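Local coordinates for protein NAD-dependent epimerase/dehydratase (Methylobacillus flagellatus KT, PDB 3GPI) that is of unknown function but belongs to the NAD-dependent epimerase/dehydratase family and so probably binds a dinucleotide on a Rossmann fold, at residues H221-L224 / R225-D229. Numbering follows the deposited sequence.
Sequences HDLL and RWLAD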
ATOM      1  N   HIS A 221      10.609  17.661   7.415  1.00 12.56           N
ATOM      2  CA  HIS A 221      11.665  18.596   7.053  1.00 11.79           C
ATOM      3  C   HIS A 221      13.007  17.942   6.865  1.00 12.76           C
ATOM      4  O   HIS A 221      13.793  18.401   6.059  1.00 13.74           O
ATOM      5  CB  HIS A 221      11.763  19.766   8.073  1.00 12.95           C
ATOM      6  CG  HIS A 221      10.737  20.832   7.839  1.00 13.39           C
ATOM      7  ND1 HIS A 221      11.067  22.048   7.278  1.00 16.05           N
ATOM      8  CD2 HIS A 221       9.394  20.856   8.056  1.00 14.57           C
ATOM      9  CE1 HIS A 221       9.966  22.775   7.165  1.00 15.56           C
ATOM     10  NE2 HIS A 221       8.943  22.082   7.630  1.00 15.33           N
ATOM     11  N   ASP A 222      13.276  16.865   7.595  1.00 12.50           N
ATOM     12  CA  ASP A 222      14.526  16.172   7.352  1.00 12.83           C
ATOM     13  C   ASP A 222      14.525  15.502   5.982  1.00 13.29           C
ATOM     14  O   ASP A 222      15.542  15.492   5.290  1.00 12.63           O
ATOM     15  CB  ASP A 222      14.792  15.115   8.425  1.00 12.80           C
ATOM     16  CG  ASP A 222      15.182  15.710   9.774  1.00 15.38           C
ATOM     17  OD1 ASP A 222      15.422  16.931   9.871  1.00 17.26           O
ATOM     18  OD2 ASP A 222      15.224  14.908  10.717  1.00 17.27           O
ATOM     19  N   LEU A 223      13.395  14.948   5.573  1.00 11.97           N
ATOM     20  CA  LEU A 223      13.306  14.323   4.262  1.00 12.94           C
ATOM     21  C   LEU A 223      13.423  15.383   3.167  1.00 12.28           C
ATOM     22  O   LEU A 223      14.173  15.194   2.218  1.00 13.46           O
ATOM     23  CB  LEU A 223      11.968  13.577   4.148  1.00 12.90           C
ATOM     24  CG  LEU A 223      11.732  12.949   2.783  1.00 12.38           C
ATOM     25  CD1 LEU A 223      12.829  11.926   2.390  1.00 14.49           C
ATOM     26  CD2 LEU A 223      10.387  12.265   2.725  1.00 14.96           C
ATOM     27  N   LEU A 224      12.713  16.493   3.333  1.00 13.11           N
ATOM     28  CA  LEU A 224      12.742  17.568   2.331  1.00 12.54           C
ATOM     29  C   LEU A 224      14.140  18.151   2.201  1.00 13.02           C
ATOM     30  O   LEU A 224      14.578  18.350   1.085  1.00 12.89           O
ATOM     31  CB  LEU A 224      11.704  18.627   2.663  1.00 14.14           C
ATOM     32  CG  LEU A 224      10.264  18.218   2.473  1.00 13.14           C
ATOM     33  CD1 LEU A 224       9.362  19.219   3.219  1.00 15.96           C
ATOM     34  CD2 LEU A 224       9.909  18.109   0.973  1.00 15.42           C
ATOM     35  N   ARG A 225      14.844  18.357   3.318  1.00 13.09           N
ATOM     36  CA  ARG A 225      16.207  18.883   3.219  1.00 12.47           C
ATOM     37  C   ARG A 225      17.146  17.885   2.572  1.00 13.05           C
ATOM     38  O   ARG A 225      18.000  18.288   1.806  1.00 13.98           O
ATOM     39  CB  ARG A 225      16.720  19.284   4.592  1.00 12.97           C
ATOM     40  CG  ARG A 225      16.106  20.572   5.102  1.00 14.42           C
ATOM     41  CD  ARG A 225      16.648  20.862   6.457  1.00 16.40           C
ATOM     42  NE  ARG A 225      16.229  22.173   6.908  1.00 20.34           N
ATOM     43  CZ  ARG A 225      16.954  22.900   7.752  1.00 22.32           C
ATOM     44  NH1 ARG A 225      18.143  22.459   8.175  1.00 22.94           N
ATOM     45  NH2 ARG A 225      16.483  24.078   8.139  1.00 23.41           N
ATOM     46  N   TRP A 226      16.994  16.587   2.882  1.00 13.26           N
ATOM     47  CA  TRP A 226      17.876  15.562   2.292  1.00 13.68           C
ATOM     48  C   TRP A 226      17.640  15.559   0.771  1.00 14.71           C
ATOM     49  O   TRP A 226      18.594  15.509  -0.050  1.00 14.44           O
ATOM     50  CB  TRP A 226      17.504  14.195   2.939  1.00 14.16           C
ATOM     51  CG  TRP A 226      18.442  13.052   2.529  1.00 14.87           C
ATOM     52  CD1 TRP A 226      19.547  12.626   3.217  1.00 19.78           C
ATOM     53  CD2 TRP A 226      18.328  12.210   1.388  1.00 15.08           C
ATOM     54  NE1 TRP A 226      20.129  11.578   2.565  1.00 18.39           N
ATOM     55  CE2 TRP A 226      19.402  11.294   1.441  1.00 17.10           C
ATOM     56  CE3 TRP A 226      17.413  12.114   0.337  1.00 16.05           C
ATOM     57  CZ2 TRP A 226      19.597  10.302   0.464  1.00 19.15           C
ATOM     58  CZ3 TRP A 226      17.594  11.121  -0.635  1.00 17.18           C
ATOM     59  CH2 TRP A 226      18.701  10.238  -0.568  1.00 17.64           C
ATOM     60  N   LEU A 227      16.369  15.597   0.369  1.00 13.27           N
ATOM     61  CA  LEU A 227      16.026  15.621  -1.039  1.00 14.33           C
ATOM     62  C   LEU A 227      16.485  16.911  -1.748  1.00 14.40           C
ATOM     63  O   LEU A 227      16.899  16.885  -2.916  1.00 14.97           O
ATOM     64  CB  LEU A 227      14.533  15.432  -1.205  1.00 13.63           C
ATOM     65  CG  LEU A 227      14.036  13.998  -0.944  1.00 14.31           C
ATOM     66  CD1 LEU A 227      12.543  13.946  -0.914  1.00 14.45           C
ATOM     67  CD2 LEU A 227      14.627  12.995  -1.971  1.00 16.26           C
ATOM     68  N   ALA A 228      16.416  18.016  -1.017  1.00 14.47           N
ATOM     69  CA  ALA A 228      16.850  19.305  -1.553  1.00 14.51           C
ATOM     70  C   ALA A 228      18.371  19.260  -1.739  1.00 14.51           C
ATOM     71  O   ALA A 228      18.860  19.672  -2.803  1.00 14.98           O
ATOM     72  CB  ALA A 228      16.450  20.422  -0.607  1.00 14.60           C
ATOM     73  N   ASP A 229      19.095  18.701  -0.763  1.00 14.38           N
ATOM     74  CA  ASP A 229      20.553  18.594  -0.839  1.00 15.24           C
ATOM     75  C   ASP A 229      20.997  17.808  -2.063  1.00 16.93           C
ATOM     76  O   ASP A 229      21.924  18.200  -2.793  1.00 18.76           O
ATOM     77  CB  ASP A 229      21.127  17.970   0.425  1.00 15.86           C
ATOM     78  CG  ASP A 229      21.088  18.900   1.612  1.00 16.10           C
ATOM     79  OD1 ASP A 229      20.718  20.092   1.465  1.00 18.47           O
ATOM     80  OD2 ASP A 229      21.412  18.434   2.745  1.00 20.92           O
TER
HETATM   81  O   HOH W   1      13.610  23.336   6.980  1.00 21.02           O
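The imidazole of His221 meets Arg225, one turn on, through a water at its edge: the water lies in the ring plane, 2.9 Å from His221 ND1, and accepts a bond from Arg225 NE, also at 2.9 Å. On the second turn the indole of Trp226 has Leu227 CD2 in plane at its edge, while Arg230 makes a cation-pi contact and Tyr266 meets it edge-to-face. With CG anti to the carbonyl carbon (chi1 -74°) and the chain extended from CG to NE, Arg225 runs back past the carbonyl of His221, CG lying 3.3 Å from His221 O. Leu223 and Leu227 illustrate i to i+4 pairing on an alpha-helix: they lie side by side, CD1 to CD1 3.9 Å, beside the bond from Leu227 N to Leu223 O (2.9 Å, N-H...O 166°). An alanine in place of Leu227 would probably leave Leu223 CD1 without its neighbour and open a gap facing Met165 and Tyr270. Bonds from His221 NE2 to Pro176 O and Arg225 NH1 to Gly238 O tie down helix 220-230, which follows strand 218-219, antiparallel to strand 181-186, and packs through Leu223 and Leu227 against helices 164-168 and 266-277.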